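Local coordinates for protein esterase (Staphylococcus aureus subsp. aureus USA300_TCH1516, PDB 3D7R) that probably hydrolyses ester bonds as a putative esterase of the alpha/beta hydrolase fold, although its natural substrate is not established, at residues Pro193-Tyr197 with Ser317-Val322; Ile253-Val259 with Met279-Gln285; Phe89-Ile95 with Thr123-Glu129. All blocks are in the same frame, centred on the assembly; numbering follows the deposited sequence.

Contact 1: residues Pro193-Tyr197 with Ser317-Val322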
loop_
_atom_site.group_PDB
_atom_site.type_symbol
_atom_site.label_atom_id
_atom_site.label_comp_id
_atom_site.label_asym_id
_atom_site.label_seq_id
_atom_site.Cartn_x
_atom_site.Cartn_y
_atom_site.Cartn_z
ATOM N N PRO A 193 -8.793 5.486 -11.949
ATOM C CA PRO A 193 -8.180 4.250 -12.476
ATOM C C PRO A 193 -9.272 3.213 -12.736
ATOM O O PRO A 193 -10.360 3.305 -12.163
ATOM C CB PRO A 193 -7.261 3.793 -11.343
ATOM C CG PRO A 193 -7.926 4.364 -10.068
ATOM C CD PRO A 193 -8.455 5.716 -10.527
ATOM N N ASN A 194 -8.992 2.253 -13.602
ATOM C CA ASN A 194 -9.947 1.197 -13.944
ATOM C C ASN A 194 -10.315 0.352 -12.719
ATOM O O ASN A 194 -11.451 -0.124 -12.582
ATOM C CB ASN A 194 -9.300 0.304 -15.009
ATOM C CG ASN A 194 -10.234 -0.770 -15.521
ATOM O OD1 ASN A 194 -9.970 -1.967 -15.358
ATOM N ND2 ASN A 194 -11.337 -0.352 -16.144
ATOM N N LYS A 195 -9.334 0.139 -11.840
ATOM C CA LYS A 195 -9.552 -0.686 -10.649
ATOM C C LYS A 195 -8.658 -0.207 -9.525
ATOM O O LYS A 195 -7.638 0.437 -9.780
ATOM C CB LYS A 195 -9.254 -2.176 -10.935
ATOM C CG LYS A 195 -10.203 -2.861 -11.936
ATOM C CD LYS A 195 -9.759 -4.331 -12.217
ATOM C CE LYS A 195 -10.758 -5.026 -13.170
ATOM N NZ LYS A 195 -10.445 -4.660 -14.594
ATOM N N LEU A 196 -9.031 -0.542 -8.286
ATOM C CA LEU A 196 -8.220 -0.224 -7.093
ATOM C C LEU A 196 -7.956 -1.486 -6.266
ATOM O O LEU A 196 -8.906 -2.189 -5.885
ATOM C CB LEU A 196 -8.918 0.832 -6.211
ATOM C CG LEU A 196 -8.267 1.159 -4.845
ATOM C CD1 LEU A 196 -6.825 1.681 -5.047
ATOM C CD2 LEU A 196 -9.135 2.181 -4.090
ATOM N N TYR A 197 -6.676 -1.779 -6.010
ATOM C CA TYR A 197 -6.287 -2.998 -5.268
ATOM C C TYR A 197 -5.712 -2.602 -3.921
ATOM O O TYR A 197 -4.845 -1.729 -3.853
ATOM C CB TYR A 197 -5.272 -3.842 -6.067
ATOM C CG TYR A 197 -5.927 -4.698 -7.118
ATOM C CD1 TYR A 197 -6.157 -6.064 -6.903
ATOM C CD2 TYR A 197 -6.341 -4.134 -8.332
ATOM C CE1 TYR A 197 -6.804 -6.847 -7.882
ATOM C CE2 TYR A 197 -6.973 -4.906 -9.319
ATOM C CZ TYR A 197 -7.196 -6.257 -9.080
ATOM O OH TYR A 197 -7.837 -6.991 -10.044
ATOM N N SER A 317 -8.393 -11.430 -11.641
ATOM C CA SER A 317 -9.399 -10.368 -11.521
ATOM C C SER A 317 -9.045 -9.077 -12.283
ATOM O O SER A 317 -9.941 -8.345 -12.701
ATOM C CB SER A 317 -9.660 -10.044 -10.058
ATOM O OG SER A 317 -8.473 -9.575 -9.463
ATOM N N ILE A 318 -7.757 -8.796 -12.461
ATOM C CA ILE A 318 -7.343 -7.495 -12.998
ATOM C C ILE A 318 -7.860 -7.226 -14.417
ATOM O O ILE A 318 -8.067 -6.074 -14.797
ATOM C CB ILE A 318 -5.812 -7.263 -12.883
ATOM C CG1 ILE A 318 -5.500 -5.754 -12.969
ATOM C CG2 ILE A 318 -5.034 -8.121 -13.921
ATOM C CD1 ILE A 318 -4.091 -5.381 -12.488
ATOM N N ASP A 319 -8.094 -8.270 -15.196
ATOM C CA ASP A 319 -8.662 -8.022 -16.526
ATOM C C ASP A 319 -10.194 -8.185 -16.670
ATOM O O ASP A 319 -10.709 -8.089 -17.788
ATOM C CB ASP A 319 -7.878 -8.739 -17.638
ATOM C CG ASP A 319 -6.507 -8.096 -17.909
ATOM O OD1 ASP A 319 -6.388 -6.836 -18.026
ATOM O OD2 ASP A 319 -5.534 -8.875 -18.007
ATOM N N GLU A 320 -10.910 -8.386 -15.554
ATOM C CA GLU A 320 -12.391 -8.352 -15.541
ATOM C C GLU A 320 -12.912 -7.063 -16.180
ATOM O O GLU A 320 -12.382 -5.982 -15.924
ATOM C CB GLU A 320 -12.952 -8.373 -14.101
ATOM C CG GLU A 320 -12.754 -9.629 -13.249
ATOM C CD GLU A 320 -13.251 -9.458 -11.788
ATOM O OE1 GLU A 320 -13.092 -10.416 -10.993
ATOM O OE2 GLU A 320 -13.806 -8.386 -11.426
ATOM N N ASP A 321 -13.974 -7.171 -16.976
ATOM C CA ASP A 321 -14.633 -5.997 -17.562
ATOM C C ASP A 321 -15.287 -5.163 -16.473
ATOM O O ASP A 321 -16.057 -5.686 -15.669
ATOM C CB ASP A 321 -15.703 -6.414 -18.583
ATOM C CG ASP A 321 -15.122 -7.164 -19.781
ATOM O OD1 ASP A 321 -15.772 -8.129 -20.252
ATOM O OD2 ASP A 321 -14.027 -6.793 -20.259
ATOM N N VAL A 322 -14.963 -3.873 -16.442
ATOM C CA VAL A 322 -15.560 -2.954 -15.483
ATOM C C VAL A 322 -16.869 -2.417 -16.071
ATOM O O VAL A 322 -16.863 -1.634 -17.027
ATOM C CB VAL A 322 -14.569 -1.823 -15.067
ATOM C CG1 VAL A 322 -15.286 -0.712 -14.297
ATOM C CG2 VAL A 322 -13.414 -2.402 -14.234
#
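K195 crosses from its strand to the chain that leaves the helix ending near I318, and its ammonium group lands among carbonyl oxygens. The aliphatic part runs extended as far as CE; only the last torsion bends (chi4 82°), turning NZ onto two backbone acceptors. NZ lies 2.8 Å from I318 O, well above the plane of that carbonyl, and 2.7 Å from E320 O, in the carbonyl plane. The amide of N194 supplies a third acceptor, with OD1 2.8 Å from NZ. A lysine ammonium can serve all three acceptors at once, and its positive charge probably suits I318 O at the helix end and E320 O just after it.

V322 and N194 run antiparallel alongside one another, which puts the CG2 branch of V322 3.5 Å from N194 ND2 and near K195 CG and NZ. A short branched residue fits beside the amide.

Y197 meets the helix end through its hydroxyl, which the long ring carries there. OH donates to S317 OG at 2.7 Å, with the serine oxygen at the ring edge and near its plane; serine suits because OG can accept this bond while bonding Q313 O or I314 O. The I318 chain lies across the tyrosine, its CG1 4.0 Å from Y197 CE2.

The first segment opens strand 195-199, bonded through its backbone to strands 166-171 and 259-264. Helix 305-318 ends against the sheet, and Y260 of strand 259-264 both stacks on Y197 and bonds E320 OE2.

Contact 2: residues Ile253-Val259 with Met279-Gln285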
loop_
_atom_site.group_PDB
_atom_site.type_symbol
_atom_site.label_atom_id
_atom_site.label_comp_id
_atom_site.label_asym_id
_atom_site.label_seq_id
_atom_site.Cartn_x
_atom_site.Cartn_y
_atom_site.Cartn_z
ATOM N N ILE A 253 -16.946 7.135 -0.619
ATOM C CA ILE A 253 -17.206 5.745 -1.024
ATOM C C ILE A 253 -17.957 5.725 -2.357
ATOM O O ILE A 253 -17.587 5.006 -3.300
ATOM C CB ILE A 253 -18.066 5.011 0.081
ATOM C CG1 ILE A 253 -17.272 4.823 1.383
ATOM C CG2 ILE A 253 -18.615 3.682 -0.405
ATOM C CD1 ILE A 253 -15.912 4.189 1.205
ATOM N N GLU A 254 -19.037 6.507 -2.416
ATOM C CA GLU A 254 -19.885 6.617 -3.610
ATOM C C GLU A 254 -19.109 7.140 -4.816
ATOM O O GLU A 254 -18.539 8.237 -4.759
ATOM C CB GLU A 254 -21.105 7.501 -3.324
ATOM C CG GLU A 254 -21.931 6.994 -2.130
ATOM C CD GLU A 254 -23.205 7.816 -1.870
ATOM O OE1 GLU A 254 -23.402 8.841 -2.543
ATOM O OE2 GLU A 254 -24.011 7.435 -0.997
ATOM N N GLY A 255 -19.089 6.343 -5.889
ATOM C CA GLY A 255 -18.391 6.689 -7.125
ATOM C C GLY A 255 -17.015 6.045 -7.318
ATOM O O GLY A 255 -16.382 6.231 -8.346
ATOM N N LEU A 256 -16.542 5.294 -6.327
ATOM C CA LEU A 256 -15.251 4.618 -6.440
ATOM C C LEU A 256 -15.246 3.614 -7.603
ATOM O O LEU A 256 -16.297 3.062 -7.955
ATOM C CB LEU A 256 -14.891 3.905 -5.122
ATOM C CG LEU A 256 -14.373 4.785 -3.969
ATOM C CD1 LEU A 256 -14.206 3.987 -2.694
ATOM C CD2 LEU A 256 -13.028 5.415 -4.370
ATOM N N PRO A 257 -14.064 3.364 -8.192
ATOM C CA PRO A 257 -13.970 2.263 -9.156
ATOM C C PRO A 257 -14.036 0.933 -8.389
ATOM O O PRO A 257 -13.959 0.947 -7.145
ATOM C CB PRO A 257 -12.570 2.462 -9.769
ATOM C CG PRO A 257 -11.782 3.077 -8.672
ATOM C CD PRO A 257 -12.762 4.026 -7.984
ATOM N N PRO A 258 -14.197 -0.206 -9.104
ATOM C CA PRO A 258 -14.201 -1.510 -8.436
ATOM C C PRO A 258 -12.975 -1.692 -7.534
ATOM O O PRO A 258 -11.860 -1.380 -7.953
ATOM C CB PRO A 258 -14.142 -2.507 -9.604
ATOM C CG PRO A 258 -14.821 -1.782 -10.730
ATOM C CD PRO A 258 -14.417 -0.333 -10.563
ATOM N N VAL A 259 -13.200 -2.188 -6.320
ATOM C CA VAL A 259 -12.121 -2.387 -5.317
ATOM C C VAL A 259 -11.921 -3.883 -5.052
ATOM O O VAL A 259 -12.905 -4.650 -4.979
ATOM C CB VAL A 259 -12.393 -1.584 -3.988
ATOM C CG1 VAL A 259 -11.282 -1.833 -2.921
ATOM C CG2 VAL A 259 -12.494 -0.072 -4.252
HETATM N N MSE A 279 -19.460 -1.027 4.452
HETATM C CA MSE A 279 -19.778 0.303 3.922
HETATM C C MSE A 279 -19.862 0.319 2.380
HETATM O O MSE A 279 -20.754 0.932 1.812
HETATM C CB MSE A 279 -18.762 1.350 4.414
HETATM C CG MSE A 279 -18.762 1.553 5.914
HETATM SE SE MSE A 279 -17.144 2.574 6.414
HETATM C CE MSE A 279 -17.521 4.195 5.436
HETATM N N MSE A 280 -18.922 -0.342 1.717
HETATM C CA MSE A 280 -18.956 -0.485 0.238
HETATM C C MSE A 280 -20.245 -1.171 -0.243
HETATM O O MSE A 280 -20.909 -0.714 -1.187
HETATM C CB MSE A 280 -17.736 -1.288 -0.225
HETATM C CG MSE A 280 -16.411 -0.563 0.036
HETATM SE SE MSE A 280 -16.155 0.904 -1.263
HETATM C CE MSE A 280 -15.760 -0.187 -2.807
ATOM N N LEU A 281 -20.596 -2.268 0.425
ATOM C CA LEU A 281 -21.797 -3.031 0.114
ATOM C C LEU A 281 -23.052 -2.175 0.274
ATOM O O LEU A 281 -23.893 -2.115 -0.629
ATOM C CB LEU A 281 -21.853 -4.279 1.009
ATOM C CG LEU A 281 -20.785 -5.333 0.650
ATOM C CD1 LEU A 281 -20.776 -6.425 1.723
ATOM C CD2 LEU A 281 -21.027 -5.919 -0.745
ATOM N N GLN A 282 -23.152 -1.500 1.416
ATOM C CA GLN A 282 -24.275 -0.590 1.711
ATOM C C GLN A 282 -24.448 0.495 0.657
ATOM O O GLN A 282 -25.567 0.879 0.338
ATOM C CB GLN A 282 -24.078 0.060 3.069
ATOM C CG GLN A 282 -25.255 0.930 3.534
ATOM C CD GLN A 282 -24.998 1.537 4.881
ATOM O OE1 GLN A 282 -23.978 2.187 5.086
ATOM N NE2 GLN A 282 -25.919 1.317 5.826
ATOM N N HIS A 283 -23.332 0.995 0.132
ATOM C CA HIS A 283 -23.382 2.030 -0.889
ATOM C C HIS A 283 -23.389 1.481 -2.306
ATOM O O HIS A 283 -23.183 2.232 -3.248
ATOM C CB HIS A 283 -22.266 3.057 -0.680
ATOM C CG HIS A 283 -22.501 3.931 0.508
ATOM N ND1 HIS A 283 -23.218 5.107 0.433
ATOM C CD2 HIS A 283 -22.181 3.768 1.813
ATOM C CE1 HIS A 283 -23.307 5.641 1.639
ATOM N NE2 HIS A 283 -22.691 4.845 2.495
ATOM N N HIS A 284 -23.648 0.183 -2.445
ATOM C CA HIS A 284 -23.688 -0.512 -3.741
ATOM C C HIS A 284 -22.437 -0.265 -4.585
ATOM O O HIS A 284 -22.516 0.007 -5.786
ATOM C CB HIS A 284 -24.942 -0.136 -4.531
ATOM C CG HIS A 284 -26.207 -0.253 -3.745
ATOM N ND1 HIS A 284 -26.818 -1.465 -3.499
ATOM C CD2 HIS A 284 -26.972 0.687 -3.143
ATOM C CE1 HIS A 284 -27.907 -1.264 -2.779
ATOM N NE2 HIS A 284 -28.024 0.033 -2.552
ATOM N N GLN A 285 -21.281 -0.352 -3.936
ATOM C CA GLN A 285 -20.009 -0.210 -4.612
ATOM C C GLN A 285 -19.384 -1.601 -4.698
ATOM O O GLN A 285 -19.287 -2.322 -3.692
ATOM C CB GLN A 285 -19.076 0.740 -3.839
ATOM C CG GLN A 285 -19.413 2.246 -3.930
ATOM C CD GLN A 285 -19.270 2.843 -5.336
ATOM O OE1 GLN A 285 -20.099 3.639 -5.745
ATOM N NE2 GLN A 285 -18.215 2.474 -6.061
HETATM O O HOH W 1 -16.432 0.158 -6.127
#
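Q285 folds back at its second torsion (chi2 -65°) and swings its amide against the type II turn from I253 to L256. There OE1 accepts from G255 N at 2.9 Å; the N-H is nearly straight on the oxygen (167°), although the nitrogen sits above the carbonyl plane instead of on a lone pair. The other half of the amide turns to L256 O, which NE2 reaches at 2.8 Å in a weak, bent bond, and NE2 also gives a hydrogen to a water 2.9 Å away that in turn donates to P257 O. Glutamine suits the spot because one uncharged group can answer both a backbone N-H and a backbone carbonyl. G255 takes the positive phi that this turn demands.

M280, present as selenomethionine in place of methionine, is coiled through all three of its torsions, which tucks SE between the two ends of the turn: I253 CG2 is 3.8 Å from it and L256 CD1 3.9 Å. Its methyl carries on to the start of the next strand, where CE lies 3.6 Å from V259 CG2. The same CG2 of I253 also packs on H283 CB, so one methyl branch touches both M280 and H283.

On the outer side, extended E254 places OE2 2.8 Å from H283 ND1. The bond is bent (133°); OE2 uses its anti lone pair and lies near the plane of the H283 ring, while the carboxylate plane is well turned from it.

H283 and H284 leave the helix in a Schellman motif, which brings Q285 round to face the turn. Chemically the contact is graded: apolar contacts inside, a neutral amide bonded to the turn's backbone, firmly at G255 N and weakly at L256 O, and outside a carboxylate that would tend to favour a protonated histidine.

Contact 3: residues Phe89-Ile95 with Thr123-Glu129. With DMS (dimethyl sulfoxide), chain L.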
loop_
_atom_site.group_PDB
_atom_site.type_symbol
_atom_site.label_atom_id
_atom_site.label_comp_id
_atom_site.label_asym_id
_atom_site.label_seq_id
_atom_site.Cartn_x
_atom_site.Cartn_y
_atom_site.Cartn_z
ATOM N N PHE A 89 8.758 -1.765 -13.780
ATOM C CA PHE A 89 9.004 -3.148 -14.115
ATOM C C PHE A 89 8.093 -3.499 -15.281
ATOM O O PHE A 89 6.886 -3.216 -15.238
ATOM C CB PHE A 89 8.616 -4.097 -12.975
ATOM C CG PHE A 89 9.281 -3.807 -11.646
ATOM C CD1 PHE A 89 10.232 -4.682 -11.131
ATOM C CD2 PHE A 89 8.907 -2.691 -10.893
ATOM C CE1 PHE A 89 10.840 -4.430 -9.895
ATOM C CE2 PHE A 89 9.481 -2.428 -9.662
ATOM C CZ PHE A 89 10.460 -3.308 -9.154
ATOM N N ASN A 90 8.650 -4.155 -16.297
ATOM C CA ASN A 90 7.803 -4.732 -17.324
ATOM C C ASN A 90 8.383 -6.049 -17.822
ATOM O O ASN A 90 9.582 -6.318 -17.663
ATOM C CB ASN A 90 7.467 -3.732 -18.457
ATOM C CG ASN A 90 8.688 -3.054 -19.035
ATOM O OD1 ASN A 90 9.610 -3.711 -19.524
ATOM N ND2 ASN A 90 8.689 -1.729 -19.011
ATOM N N PHE A 91 7.524 -6.873 -18.399
ATOM C CA PHE A 91 7.911 -8.217 -18.830
ATOM C C PHE A 91 7.399 -8.439 -20.261
ATOM O O PHE A 91 6.271 -8.036 -20.597
ATOM C CB PHE A 91 7.330 -9.247 -17.863
ATOM C CG PHE A 91 7.786 -10.676 -18.124
ATOM C CD1 PHE A 91 9.123 -11.020 -18.051
ATOM C CD2 PHE A 91 6.855 -11.667 -18.415
ATOM C CE1 PHE A 91 9.536 -12.350 -18.283
ATOM C CE2 PHE A 91 7.254 -12.996 -18.658
ATOM C CZ PHE A 91 8.594 -13.327 -18.589
ATOM N N ARG A 92 8.233 -9.045 -21.099
ATOM C CA ARG A 92 7.876 -9.319 -22.497
ATOM C C ARG A 92 7.351 -8.086 -23.248
ATOM O O ARG A 92 6.455 -8.202 -24.096
ATOM C CB ARG A 92 6.900 -10.514 -22.583
ATOM C CG ARG A 92 7.608 -11.839 -22.287
ATOM C CD ARG A 92 6.660 -13.025 -22.136
ATOM N NE ARG A 92 7.423 -14.229 -21.798
ATOM C CZ ARG A 92 6.881 -15.381 -21.424
ATOM N NH1 ARG A 92 5.564 -15.502 -21.337
ATOM N NH2 ARG A 92 7.664 -16.412 -21.133
ATOM N N HIS A 93 7.927 -6.917 -22.946
ATOM C CA HIS A 93 7.552 -5.658 -23.608
ATOM C C HIS A 93 6.075 -5.249 -23.385
ATOM O O HIS A 93 5.500 -4.476 -24.174
ATOM C CB HIS A 93 7.855 -5.744 -25.104
ATOM C CG HIS A 93 9.303 -5.557 -25.447
ATOM N ND1 HIS A 93 9.986 -4.390 -25.178
ATOM C CD2 HIS A 93 10.188 -6.374 -26.062
ATOM C CE1 HIS A 93 11.234 -4.504 -25.601
ATOM N NE2 HIS A 93 11.384 -5.698 -26.144
ATOM N N GLN A 94 5.454 -5.748 -22.311
ATOM C CA GLN A 94 4.042 -5.439 -22.079
ATOM C C GLN A 94 3.884 -4.162 -21.243
ATOM O O GLN A 94 4.130 -4.155 -20.038
ATOM C CB GLN A 94 3.308 -6.630 -21.451
ATOM C CG GLN A 94 3.415 -7.932 -22.251
ATOM C CD GLN A 94 2.850 -7.801 -23.661
ATOM O OE1 GLN A 94 1.718 -7.383 -23.858
ATOM N NE2 GLN A 94 3.638 -8.192 -24.641
ATOM N N ILE A 95 3.486 -3.078 -21.899
ATOM C CA ILE A 95 3.468 -1.758 -21.261
ATOM C C ILE A 95 2.196 -0.933 -21.532
ATOM O O ILE A 95 2.068 0.182 -21.009
ATOM C CB ILE A 95 4.704 -0.923 -21.671
ATOM C CG1 ILE A 95 4.657 -0.618 -23.175
ATOM C CG2 ILE A 95 5.991 -1.653 -21.251
ATOM C CD1 ILE A 95 5.554 0.541 -23.623
ATOM N N THR A 123 4.270 -8.238 -11.879
ATOM C CA THR A 123 4.567 -7.867 -13.261
ATOM C C THR A 123 4.465 -9.096 -14.171
ATOM O O THR A 123 3.794 -9.071 -15.195
ATOM C CB THR A 123 5.994 -7.262 -13.401
ATOM O OG1 THR A 123 6.133 -6.146 -12.516
ATOM C CG2 THR A 123 6.284 -6.810 -14.870
ATOM N N LEU A 124 5.145 -10.172 -13.789
ATOM C CA LEU A 124 5.183 -11.379 -14.596
ATOM C C LEU A 124 3.823 -12.071 -14.684
ATOM O O LEU A 124 3.512 -12.680 -15.718
ATOM C CB LEU A 124 6.256 -12.345 -14.071
ATOM C CG LEU A 124 7.657 -12.207 -14.702
ATOM C CD1 LEU A 124 8.296 -10.856 -14.425
ATOM C CD2 LEU A 124 8.562 -13.338 -14.202
ATOM N N SER A 125 3.011 -11.974 -13.619
ATOM C CA SER A 125 1.663 -12.585 -13.635
ATOM C C SER A 125 0.590 -11.786 -14.361
ATOM O O SER A 125 -0.274 -12.360 -15.032
ATOM C CB SER A 125 1.185 -12.891 -12.208
ATOM O OG SER A 125 2.126 -13.721 -11.554
ATOM N N THR A 126 0.609 -10.466 -14.207
ATOM C CA THR A 126 -0.431 -9.620 -14.789
ATOM C C THR A 126 -0.077 -9.138 -16.198
ATOM O O THR A 126 -0.971 -8.830 -17.001
ATOM C CB THR A 126 -0.694 -8.377 -13.922
ATOM O OG1 THR A 126 0.489 -7.573 -13.884
ATOM C CG2 THR A 126 -1.076 -8.792 -12.475
ATOM N N LEU A 127 1.225 -9.060 -16.484
ATOM C CA LEU A 127 1.723 -8.406 -17.697
ATOM C C LEU A 127 1.253 -6.962 -17.846
ATOM O O LEU A 127 1.079 -6.475 -18.962
ATOM C CB LEU A 127 1.392 -9.234 -18.952
ATOM C CG LEU A 127 1.950 -10.654 -18.920
ATOM C CD1 LEU A 127 1.580 -11.394 -20.202
ATOM C CD2 LEU A 127 3.475 -10.611 -18.717
ATOM N N TYR A 128 1.049 -6.290 -16.711
ATOM C CA TYR A 128 1.014 -4.836 -16.646
ATOM C C TYR A 128 2.427 -4.330 -16.339
ATOM O O TYR A 128 3.228 -5.057 -15.754
ATOM C CB TYR A 128 0.100 -4.375 -15.507
ATOM C CG TYR A 128 -1.392 -4.491 -15.770
ATOM C CD1 TYR A 128 -1.950 -5.662 -16.298
ATOM C CD2 TYR A 128 -2.243 -3.439 -15.459
ATOM C CE1 TYR A 128 -3.328 -5.765 -16.518
ATOM C CE2 TYR A 128 -3.629 -3.527 -15.683
ATOM C CZ TYR A 128 -4.154 -4.686 -16.212
ATOM O OH TYR A 128 -5.509 -4.772 -16.433
ATOM N N GLU A 129 2.728 -3.091 -16.728
ATOM C CA GLU A 129 3.933 -2.436 -16.260
ATOM C C GLU A 129 3.686 -1.908 -14.847
ATOM O O GLU A 129 2.770 -1.097 -14.625
ATOM C CB GLU A 129 4.309 -1.281 -17.179
ATOM C CG GLU A 129 5.491 -0.492 -16.688
ATOM C CD GLU A 129 5.980 0.492 -17.726
ATOM O OE1 GLU A 129 5.381 1.589 -17.829
ATOM O OE2 GLU A 129 6.978 0.164 -18.411
HETATM S S DMS L . 2.448 -4.017 -25.715
HETATM O O DMS L . 2.285 -2.752 -24.469
HETATM C C1 DMS L . 1.057 -3.932 -26.878
HETATM C C2 DMS L . 3.786 -3.533 -26.840
HETATM O O HOH W 2 4.835 -6.046 -18.048
#
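F91 lays its ring against the last turn of helix 113-126. Its CB stands 4.0 Å from T123 CG2, and because CG is anti to the backbone N (chi1 -174°) the ring turns one face to L124. CD1 touches L124 CD1 at 3.7 Å, while CD2, on the other side, meets L127 CD2 at 3.6 Å near the ring plane. CE1, CE2 and CZ all face L124 CG, which sits 3.7 Å from the ring centroid and almost on its normal, a CH-pi contact; R92 CG lies over the opposite face, offset toward the rim. A flat aromatic residue suits a site that two leucines approach from face and edge.

Beside it N90 ND2 donates to E129 OE2 at 2.6 Å, in the amide plane and onto the anti lone pair, and also bonds E77 of strand 75-81. E129 OE1 forms salt bridges with K98 and R88, so the carboxylate is held at both oxygens. I95 N binds dimethyl sulfoxide, probably from the crystallisation liquor.

Strand 84-90 runs between strands 75-81 and 129-133, and helix 113-126 ends beside its C-terminal end, before the chain enters strand 129-133.

In the fold
All three contacts lie along the side of the sheet where strands 129-133, 195-199 and 259-264 begin; in alpha/beta hydrolases the catalytic residues usually lie at the other, C-terminal ends, so these contacts are probably structural. Contacts 1 and 2, with centres 14 Å apart, meet directly at the adjoining strands 195-199 and 259-264: L196 N lies 3.0 Å from P258 O, a probable backbone hydrogen bond, and V322 packs on P258. Contacts 1 and 3, 16 Å between centres, are joined by D319 OD1 and Y128 OH at 2.8 Å, probably hydrogen-bonded. Contacts 2 and 3 do not touch, their nearest atoms being about 11 Å apart, so contact 1 stands as the intermediary. A sodium ion lies about 7 Å from the E129 side chain.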